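Hypothetical protein PA2201 (Pseudomonas aeruginosa, PDB 2FEF) is of unknown function but probably acts as an immunity protein against a PoNe-type DNase toxin. Local coordinates at residues T85-L88 with K89-R93; T135-A138 with L139-R142; E171-Q174 with F175-R179. All coordinates share one frame; numbering follows the deposited sequence. Where two conformers were deposited one is given.

Contact 1 (T85-L88 with K89-R93); sequences TLLL and KAIDR
Lys89 meets the preceding turn through its backbone first: its N-H points at Thr85 O, with N and O 2.9 Å apart and the hydrogen bond almost straight at 173°. Its side chain returns to the same carbonyl. CG stands beside the backbone N and anti to the carbonyl carbon (chi1 -67°), which brings it to 3.3 Å from Thr85 O, and the chain then bends at chi2 and leads its ammonium group away to a salt bridge with Asp41. Thr85 OG1 has its own partners, the carbonyl oxygens of Tyr251 and Glu81.

Ala90 N is bonded to Leu86 O at 2.9 Å, and the methyl carbon CB of Ala90 lies 3.4 Å from Leu87 O. With each amide reaching four residues back, this is regular alpha-helix, the C-terminal part of the long helix 66-93 in the PA2201 N-terminal domain-like region. Helices 35-54, 97-127 and 146-158 pack around it.

Ile91 N donates to Leu87 O at 3.0 Å, and CG1 of Ile91 lies 3.3 Å from that oxygen. Beyond it, Ile91 CD1 comes alongside Leu87 CG at 4.3 Å, an i to i+4 apolar pair that Met155 of helix 146-158 touches on both members.

Asp92 N closes the series on Leu88 O at 3.0 Å. The carboxylate of Asp92 engages groups outside this turn: OD1 accepts from Trp256 NE1, while OD2 forms a salt bridge with Arg31, two contacts that would be expected to stabilise its negative charge in buried surroundings.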
ATOM      1  N   THR B  85     -15.444   0.501  -1.434  1.00 25.49           N
ATOM      2  CA  THR B  85     -15.169  -0.873  -0.967  1.00 25.18           C
ATOM      3  C   THR B  85     -15.269  -0.921   0.537  1.00 24.93           C
ATOM      4  O   THR B  85     -15.858  -1.831   1.084  1.00 24.14           O
ATOM      5  CB  THR B  85     -13.825  -1.409  -1.501  1.00 25.67           C
ATOM      6  OG1 THR B  85     -13.763  -1.158  -2.912  1.00 24.59           O
ATOM      7  CG2 THR B  85     -13.707  -2.891  -1.243  1.00 26.21           C
ATOM      8  N   LEU B  86     -14.769   0.101   1.215  1.00 24.52           N
ATOM      9  CA  LEU B  86     -14.935   0.164   2.672  1.00 24.60           C
ATOM     10  C   LEU B  86     -16.410   0.101   3.040  1.00 24.71           C
ATOM     11  O   LEU B  86     -16.802  -0.634   3.956  1.00 23.91           O
ATOM     12  CB  LEU B  86     -14.304   1.459   3.230  1.00 24.68           C
ATOM     13  CG  LEU B  86     -14.084   1.393   4.751  1.00 25.94           C
ATOM     14  CD1 LEU B  86     -12.897   0.529   5.146  1.00 22.30           C
ATOM     15  CD2 LEU B  86     -13.917   2.822   5.333  1.00 28.09           C
ATOM     16  N   LEU B  87     -17.236   0.879   2.325  1.00 23.88           N
ATOM     17  CA  LEU B  87     -18.685   0.881   2.608  1.00 24.14           C
ATOM     18  C   LEU B  87     -19.256  -0.534   2.433  1.00 23.37           C
ATOM     19  O   LEU B  87     -19.957  -1.043   3.300  1.00 24.82           O
ATOM     20  CB  LEU B  87     -19.411   1.898   1.698  1.00 23.56           C
ATOM     21  CG  LEU B  87     -20.948   1.955   1.897  1.00 24.91           C
ATOM     22  CD1 LEU B  87     -21.314   2.193   3.312  1.00 27.80           C
ATOM     23  CD2 LEU B  87     -21.493   3.065   1.005  1.00 24.70           C
ATOM     24  N   LEU B  88     -18.928  -1.167   1.318  1.00 23.93           N
ATOM     25  CA  LEU B  88     -19.359  -2.533   1.064  1.00 24.60           C
ATOM     26  C   LEU B  88     -18.943  -3.495   2.182  1.00 24.18           C
ATOM     27  O   LEU B  88     -19.764  -4.255   2.688  1.00 23.85           O
ATOM     28  CB  LEU B  88     -18.842  -2.992  -0.320  1.00 23.97           C
ATOM     29  CG  LEU B  88     -19.232  -4.435  -0.657  1.00 24.25           C
ATOM     30  CD1 LEU B  88     -20.768  -4.598  -0.766  1.00 22.60           C
ATOM     31  CD2 LEU B  88     -18.513  -4.869  -1.916  1.00 24.75           C
ATOM     32  N   LYS B  89     -17.673  -3.471   2.579  1.00 24.02           N
ATOM     33  CA  LYS B  89     -17.233  -4.324   3.675  1.00 24.08           C
ATOM     34  C   LYS B  89     -18.021  -4.059   4.968  1.00 24.77           C
ATOM     35  O   LYS B  89     -18.335  -4.982   5.735  1.00 24.71           O
ATOM     36  CB  LYS B  89     -15.746  -4.078   3.908  1.00 24.71           C
ATOM     37  CG  LYS B  89     -14.908  -4.556   2.725  1.00 25.38           C
ATOM     38  CD  LYS B  89     -14.814  -6.091   2.706  1.00 29.13           C
ATOM     39  CE  LYS B  89     -14.339  -6.554   1.338  1.00 32.18           C
ATOM     40  NZ  LYS B  89     -14.348  -8.055   1.322  1.00 35.96           N
ATOM     41  N   ALA B  90     -18.326  -2.785   5.228  1.00 24.03           N
ATOM     42  CA  ALA B  90     -19.081  -2.428   6.429  1.00 25.19           C
ATOM     43  C   ALA B  90     -20.532  -2.991   6.373  1.00 24.59           C
ATOM     44  O   ALA B  90     -21.076  -3.439   7.379  1.00 25.73           O
ATOM     45  CB  ALA B  90     -19.093  -0.915   6.575  1.00 24.15           C
ATOM     46  N   ILE B  91     -21.149  -2.960   5.203  1.00 24.75           N
ATOM     47  CA  ILE B  91     -22.449  -3.622   4.996  1.00 24.72           C
ATOM     48  C   ILE B  91     -22.367  -5.137   5.306  1.00 25.19           C
ATOM     49  O   ILE B  91     -23.174  -5.698   6.110  1.00 23.76           O
ATOM     50  CB  ILE B  91     -22.999  -3.419   3.533  1.00 24.05           C
ATOM     51  CG1 ILE B  91     -23.150  -1.912   3.223  1.00 23.22           C
ATOM     52  CG2 ILE B  91     -24.403  -4.160   3.416  1.00 24.88           C
ATOM     53  CD1 ILE B  91     -23.400  -1.598   1.750  1.00 25.83           C
ATOM     54  N   ASP B  92     -21.398  -5.811   4.686  1.00 25.71           N
ATOM     55  CA  ASP B  92     -21.156  -7.256   4.991  1.00 27.12           C
ATOM     56  C   ASP B  92     -21.040  -7.532   6.495  1.00 27.23           C
ATOM     57  O   ASP B  92     -21.599  -8.508   7.019  1.00 27.86           O
ATOM     58  CB  ASP B  92     -19.842  -7.715   4.352  1.00 26.48           C
ATOM     59  CG  ASP B  92     -19.947  -8.005   2.857  1.00 29.22           C
ATOM     60  OD1 ASP B  92     -21.055  -7.955   2.284  1.00 29.99           O
ATOM     61  OD2 ASP B  92     -18.861  -8.255   2.243  1.00 28.34           O
ATOM     62  N   ARG B  93     -20.328  -6.643   7.193  1.00 27.07           N
ATOM     63  CA  ARG B  93     -19.971  -6.858   8.594  1.00 26.51           C
ATOM     64  C   ARG B  93     -21.163  -6.706   9.534  1.00 25.87           C
ATOM     65  O   ARG B  93     -21.095  -7.133  10.689  1.00 26.49           O
ATOM     66  CB  ARG B  93     -18.861  -5.888   9.033  1.00 26.87           C
ATOM     67  CG  ARG B  93     -18.371  -6.125  10.485  1.00 26.79           C
ATOM     68  CD  ARG B  93     -17.779  -7.519  10.651  1.00 27.55           C
ATOM     69  NE  ARG B  93     -17.390  -7.794  12.046  1.00 28.63           N
ATOM     70  CZ  ARG B  93     -18.238  -8.107  13.022  1.00 29.17           C
ATOM     71  NH1 ARG B  93     -19.550  -8.223  12.770  1.00 28.24           N
ATOM     72  NH2 ARG B  93     -17.764  -8.322  14.261  1.00 28.77           N
TER

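Contact 2 (T135-A138 with L139-R142); sequences TAPA and LAPR
The connection between helices 97-127 and 146-158 has no regular structure here, and it supplies a worked example of a loop whose bend is accompanied by apolar contacts of small residues, without a hydrogen bond between its two halves. Pro137 and Ala140 meet at the inside of the bend: CD of the proline ring lies 4.4 Å from the methyl carbon CB of Ala140. Ala136 approaches the same methyl, its CB 4.5 Å from Ala140 CB, so a single methyl group receives both neighbours at loose van der Waals distance. The other part of the ring, Pro137 CB, lies 3.5 Å from Leu139 O, and the chain thus packs ring carbon against carbonyl.

The bend itself is made at Ala138, whose helical backbone angles (phi -51°, psi -38°) interrupt the extended conformations of Pro137 and Leu139. Side chains at the bend are directed into the protein. The methyl of Ala138 rests on Tyr114, Ser115 and Leu118 of helix 97-127. Leu139, modelled in two conformers, meets Trp111 of that helix together with Phe148, Ala149 and Leu152 of helix 146-158 in the one described.

Polar groups of the backbone look outside the segment for partners. Ala136 O accepts from Arg122 NH1 of helix 97-127, and Ala140 N donates to Gln145 OE1 of the same loop. The chemistry therefore implies a division of labour: the proline ring restricts phi at Pro137 and the helical angles of Ala138 turn the chain, with loose methyl contacts alongside, whereas the Arg122 bond and the larger apolar surface of Leu139 fasten the bend to the surrounding helices.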
ATOM      1  N   THR B 135     -12.185  12.022 -21.983  1.00 44.00           N
ATOM      2  CA  THR B 135     -13.345  12.911 -21.938  1.00 42.32           C
ATOM      3  C   THR B 135     -14.506  12.327 -21.096  1.00 40.44           C
ATOM      4  O   THR B 135     -15.503  13.008 -20.801  1.00 39.27           O
ATOM      5  CB  THR B 135     -13.815  13.232 -23.376  1.00 43.06           C
ATOM      6  OG1 THR B 135     -14.854  14.219 -23.352  1.00 44.31           O
ATOM      7  CG2 THR B 135     -14.286  11.953 -24.106  1.00 43.58           C
ATOM      8  N   ALA B 136     -14.352  11.065 -20.716  1.00 38.35           N
ATOM      9  CA  ALA B 136     -15.374  10.341 -19.940  1.00 36.09           C
ATOM     10  C   ALA B 136     -15.596  11.004 -18.586  1.00 34.47           C
ATOM     11  O   ALA B 136     -14.655  11.566 -18.001  1.00 33.28           O
ATOM     12  CB  ALA B 136     -14.965   8.887 -19.755  1.00 36.29           C
ATOM     13  N   PRO B 137     -16.832  10.920 -18.069  1.00 33.34           N
ATOM     14  CA  PRO B 137     -17.109  11.400 -16.724  1.00 31.91           C
ATOM     15  C   PRO B 137     -16.237  10.698 -15.689  1.00 30.66           C
ATOM     16  O   PRO B 137     -15.715   9.604 -15.958  1.00 29.54           O
ATOM     17  CB  PRO B 137     -18.574  10.995 -16.482  1.00 32.51           C
ATOM     18  CG  PRO B 137     -19.144  10.635 -17.821  1.00 33.39           C
ATOM     19  CD  PRO B 137     -18.008  10.341 -18.744  1.00 33.82           C
ATOM     20  N   ALA B 138     -16.120  11.304 -14.503  1.00 29.26           N
ATOM     21  CA  ALA B 138     -15.387  10.705 -13.375  1.00 30.17           C
ATOM     22  C   ALA B 138     -15.855   9.265 -13.122  1.00 30.69           C
ATOM     23  O   ALA B 138     -15.049   8.363 -12.807  1.00 31.42           O
ATOM     24  CB  ALA B 138     -15.581  11.535 -12.122  1.00 29.01           C
ATOM     25  N   LEU B 139     -17.152   9.055 -13.279  1.00 30.16           N
ATOM     26  CA  LEU B 139     -17.721   7.716 -13.194  0.50 30.45           C
ATOM     27  C   LEU B 139     -18.558   7.483 -14.438  1.00 30.67           C
ATOM     28  O   LEU B 139     -19.556   8.162 -14.674  1.00 31.47           O
ATOM     29  CB  LEU B 139     -18.535   7.558 -11.898  0.50 30.44           C
ATOM     30  CG  LEU B 139     -18.828   6.184 -11.297  0.50 29.79           C
ATOM     31  CD1 LEU B 139     -17.615   5.237 -11.283  0.50 26.04           C
ATOM     32  CD2 LEU B 139     -19.403   6.370  -9.891  0.50 28.98           C
ATOM     33  N   ALA B 140     -18.130   6.522 -15.253  1.00 30.83           N
ATOM     34  CA  ALA B 140     -18.755   6.269 -16.556  1.00 30.76           C
ATOM     35  C   ALA B 140     -19.619   5.029 -16.450  1.00 30.50           C
ATOM     36  O   ALA B 140     -19.090   3.910 -16.532  1.00 31.04           O
ATOM     37  CB  ALA B 140     -17.695   6.063 -17.611  1.00 31.13           C
ATOM     38  N   PRO B 141     -20.938   5.213 -16.243  1.00 30.15           N
ATOM     39  CA  PRO B 141     -21.812   4.084 -15.922  1.00 29.63           C
ATOM     40  C   PRO B 141     -22.020   3.133 -17.100  1.00 29.57           C
ATOM     41  O   PRO B 141     -22.382   2.000 -16.898  1.00 27.90           O
ATOM     42  CB  PRO B 141     -23.136   4.772 -15.573  1.00 29.62           C
ATOM     43  CG  PRO B 141     -22.740   6.108 -15.119  1.00 29.35           C
ATOM     44  CD  PRO B 141     -21.698   6.476 -16.186  1.00 29.53           C
ATOM     45  N   ARG B 142     -21.745   3.583 -18.328  1.00 29.93           N
ATOM     46  CA  ARG B 142     -21.884   2.677 -19.490  1.00 30.46           C
ATOM     47  C   ARG B 142     -20.835   1.567 -19.489  1.00 30.10           C
ATOM     48  O   ARG B 142     -21.004   0.523 -20.163  1.00 30.57           O
ATOM     49  CB  ARG B 142     -21.835   3.474 -20.809  1.00 30.64           C
ATOM     50  CG  ARG B 142     -23.154   4.174 -21.107  1.00 30.94           C
ATOM     51  CD  ARG B 142     -22.994   5.179 -22.281  1.00 32.46           C
ATOM     52  NE  ARG B 142     -24.138   6.086 -22.329  1.00 31.52           N
ATOM     53  CZ  ARG B 142     -25.278   5.813 -22.951  1.00 33.86           C
ATOM     54  NH1 ARG B 142     -25.428   4.670 -23.610  1.00 34.38           N
ATOM     55  NH2 ARG B 142     -26.275   6.682 -22.920  1.00 32.48           N
TER

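Contact 3 (E171-Q174 with F175-R179); sequences EVLQ and FDTDR
Leu173 and Asp176 are joined by the one backbone hydrogen bond between 171-174 and 175-179, in which Asp176 N donates to Leu173 O at 3.0 Å. The bond is fairly straight at the hydrogen (160°), but the donor stands above the carbonyl plane, 55° out of it. It closes a type I' beta turn over Gln174 and Phe175, both with positive phi, and the chain leaves helix 165-172 by this route. Within the turn, Asp176 CB lies 3.4 Å from Leu173 O. Asp176 is also the centre of an inverse gamma turn, with a weak bond from Thr177 N to Phe175 O at 3.0 Å.

Apolar contact is supplied by Leu173 and Thr177, whose side chains meet at about a right angle. The methyl CD1 of Leu173 touches the methyl CG2 of Thr177 at 3.8 Å. Thr177 CG2 lies beside the backbone N, while OG1 occupies the position between N and the carbonyl carbon (chi1 48°); the hydroxyl is thereby separated from the methyl contact and pairs with Asp182 OD1. Phe175 turns its side chain back onto Val169 and Glu170 of the preceding helix.

Charged groups act further out. The carboxylate of Asp176 forms a salt bridge through OD1 with Arg142. Asp178 is the N-cap of helix 179-189, its OD1 accepting a weak bond from Leu181 N. Between the two segments, then, the chemistry comes down to a single backbone hydrogen bond and one methyl pair, while Asp176 and Thr177 spend their polar ends on Arg142 and Asp182, which tie the turn to the neighbouring loop and to the next helix.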
ATOM      1  N   GLU B 171     -22.205  16.036 -11.317  1.00 27.03           N
ATOM      2  CA  GLU B 171     -20.759  16.265 -11.355  1.00 28.03           C
ATOM      3  C   GLU B 171     -19.969  14.972 -11.589  1.00 27.00           C
ATOM      4  O   GLU B 171     -18.956  14.974 -12.308  1.00 25.29           O
ATOM      5  CB  GLU B 171     -20.281  16.939 -10.075  1.00 28.81           C
ATOM      6  CG  GLU B 171     -21.017  18.264  -9.736  1.00 30.69           C
ATOM      7  CD  GLU B 171     -20.291  19.156  -8.694  1.00 33.73           C
ATOM      8  OE1 GLU B 171     -20.975  19.756  -7.822  1.00 38.99           O
ATOM      9  OE2 GLU B 171     -19.038  19.280  -8.744  1.00 39.54           O
ATOM     10  N   VAL B 172     -20.423  13.888 -10.973  1.00 25.57           N
ATOM     11  CA  VAL B 172     -19.697  12.614 -11.062  1.00 26.29           C
ATOM     12  C   VAL B 172     -20.130  11.822 -12.303  1.00 26.06           C
ATOM     13  O   VAL B 172     -19.270  11.245 -13.005  1.00 26.84           O
ATOM     14  CB  VAL B 172     -19.827  11.738  -9.768  1.00 25.43           C
ATOM     15  CG1 VAL B 172     -18.911  10.507  -9.839  1.00 26.66           C
ATOM     16  CG2 VAL B 172     -19.500  12.546  -8.508  1.00 26.06           C
ATOM     17  N   LEU B 173     -21.444  11.756 -12.560  1.00 25.99           N
ATOM     18  CA  LEU B 173     -21.948  10.957 -13.682  1.00 26.03           C
ATOM     19  C   LEU B 173     -22.183  11.780 -14.941  1.00 26.45           C
ATOM     20  O   LEU B 173     -22.391  11.203 -16.007  1.00 25.91           O
ATOM     21  CB  LEU B 173     -23.251  10.198 -13.308  1.00 25.81           C
ATOM     22  CG  LEU B 173     -23.296   9.445 -11.986  1.00 25.33           C
ATOM     23  CD1 LEU B 173     -24.647   8.668 -11.861  1.00 28.06           C
ATOM     24  CD2 LEU B 173     -22.139   8.507 -11.805  1.00 27.62           C
ATOM     25  N   GLN B 174     -22.198  13.113 -14.798  1.00 27.16           N
ATOM     26  CA  GLN B 174     -22.523  14.051 -15.890  1.00 28.64           C
ATOM     27  C   GLN B 174     -23.843  13.665 -16.554  1.00 28.83           C
ATOM     28  O   GLN B 174     -23.973  13.685 -17.787  1.00 28.24           O
ATOM     29  CB  GLN B 174     -21.374  14.151 -16.911  1.00 29.14           C
ATOM     30  CG  GLN B 174     -20.053  14.592 -16.298  1.00 30.41           C
ATOM     31  CD  GLN B 174     -18.949  14.821 -17.335  1.00 32.06           C
ATOM     32  OE1 GLN B 174     -19.159  14.682 -18.544  1.00 39.15           O
ATOM     33  NE2 GLN B 174     -17.769  15.168 -16.856  1.00 34.18           N
ATOM     34  N   PHE B 175     -24.821  13.295 -15.715  1.00 28.06           N
ATOM     35  CA  PHE B 175     -26.153  12.911 -16.153  1.00 29.17           C
ATOM     36  C   PHE B 175     -26.211  11.755 -17.146  1.00 28.89           C
ATOM     37  O   PHE B 175     -27.218  11.567 -17.813  1.00 28.61           O
ATOM     38  CB  PHE B 175     -26.962  14.128 -16.657  1.00 30.20           C
ATOM     39  CG  PHE B 175     -27.575  14.944 -15.549  1.00 31.17           C
ATOM     40  CD1 PHE B 175     -28.778  14.552 -14.960  1.00 35.23           C
ATOM     41  CD2 PHE B 175     -26.970  16.101 -15.112  1.00 34.42           C
ATOM     42  CE1 PHE B 175     -29.351  15.315 -13.945  1.00 35.84           C
ATOM     43  CE2 PHE B 175     -27.533  16.873 -14.097  1.00 33.57           C
ATOM     44  CZ  PHE B 175     -28.705  16.472 -13.505  1.00 34.51           C
ATOM     45  N   ASP B 176     -25.151  10.961 -17.216  1.00 28.96           N
ATOM     46  CA  ASP B 176     -25.136   9.789 -18.113  1.00 29.53           C
ATOM     47  C   ASP B 176     -25.703   8.587 -17.332  1.00 29.32           C
ATOM     48  O   ASP B 176     -24.985   7.673 -16.944  1.00 28.73           O
ATOM     49  CB  ASP B 176     -23.706   9.527 -18.623  1.00 31.11           C
ATOM     50  CG  ASP B 176     -23.644   8.521 -19.804  1.00 33.57           C
ATOM     51  OD1 ASP B 176     -24.686   8.179 -20.401  1.00 36.40           O
ATOM     52  OD2 ASP B 176     -22.523   8.074 -20.123  1.00 36.21           O
ATOM     53  N   THR B 177     -27.010   8.621 -17.117  1.00 29.06           N
ATOM     54  CA  THR B 177     -27.704   7.652 -16.312  1.00 29.56           C
ATOM     55  C   THR B 177     -28.625   6.841 -17.227  1.00 28.93           C
ATOM     56  O   THR B 177     -29.057   7.350 -18.280  1.00 28.19           O
ATOM     57  CB  THR B 177     -28.563   8.367 -15.253  1.00 29.85           C
ATOM     58  OG1 THR B 177     -29.319   9.411 -15.886  1.00 30.34           O
ATOM     59  CG2 THR B 177     -27.681   8.990 -14.178  1.00 31.77           C
ATOM     60  N   ASP B 178     -28.898   5.592 -16.837  1.00 26.86           N
ATOM     61  CA  ASP B 178     -29.854   4.733 -17.531  1.00 26.70           C
ATOM     62  C   ASP B 178     -31.155   4.576 -16.742  1.00 26.96           C
ATOM     63  O   ASP B 178     -31.368   5.294 -15.762  1.00 26.84           O
ATOM     64  CB  ASP B 178     -29.216   3.370 -17.882  1.00 26.77           C
ATOM     65  CG  ASP B 178     -29.049   2.442 -16.680  1.00 27.73           C
ATOM     66  OD1 ASP B 178     -29.046   2.901 -15.506  1.00 25.23           O
ATOM     67  OD2 ASP B 178     -28.882   1.220 -16.923  1.00 30.22           O
ATOM     68  N   ARG B 179     -32.026   3.653 -17.151  1.00 25.99           N
ATOM     69  CA  ARG B 179     -33.367   3.588 -16.573  1.00 26.31           C
ATOM     70  C   ARG B 179     -33.327   3.375 -15.055  1.00 26.41           C
ATOM     71  O   ARG B 179     -33.955   4.122 -14.296  1.00 26.21           O
ATOM     72  CB  ARG B 179     -34.203   2.500 -17.232  1.00 25.94           C
ATOM     73  CG  ARG B 179     -35.651   2.409 -16.658  1.00 27.46           C
ATOM     74  CD  ARG B 179     -36.529   1.513 -17.501  1.00 32.74           C
ATOM     75  NE  ARG B 179     -36.981   2.171 -18.717  1.00 35.19           N
ATOM     76  CZ  ARG B 179     -37.739   1.587 -19.647  1.00 37.24           C
ATOM     77  NH1 ARG B 179     -38.107   0.322 -19.499  1.00 37.66           N
ATOM     78  NH2 ARG B 179     -38.122   2.270 -20.727  1.00 36.52           N
TER

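Contact 1 comes first along the chain, inside helix 66-93, followed by contact 2 in the loop between helices 97-127 and 146-158 and contact 3 between helices 165-172 and 179-189. Contact 1 lies on the opposite side of the chain's centre from the others, its centre about 24 Å from each of theirs. Contacts 2 and 3 have centres about 8 Å apart and touch directly: besides the salt bridge between them, Leu139 N probably bonds to Val172 O, and Pro141 CG packs 3.3 Å from Asp176 O. Two interhelical connections are thus tied together, and side chains from all three contacts touch helix 97-127 in this all-helical protein.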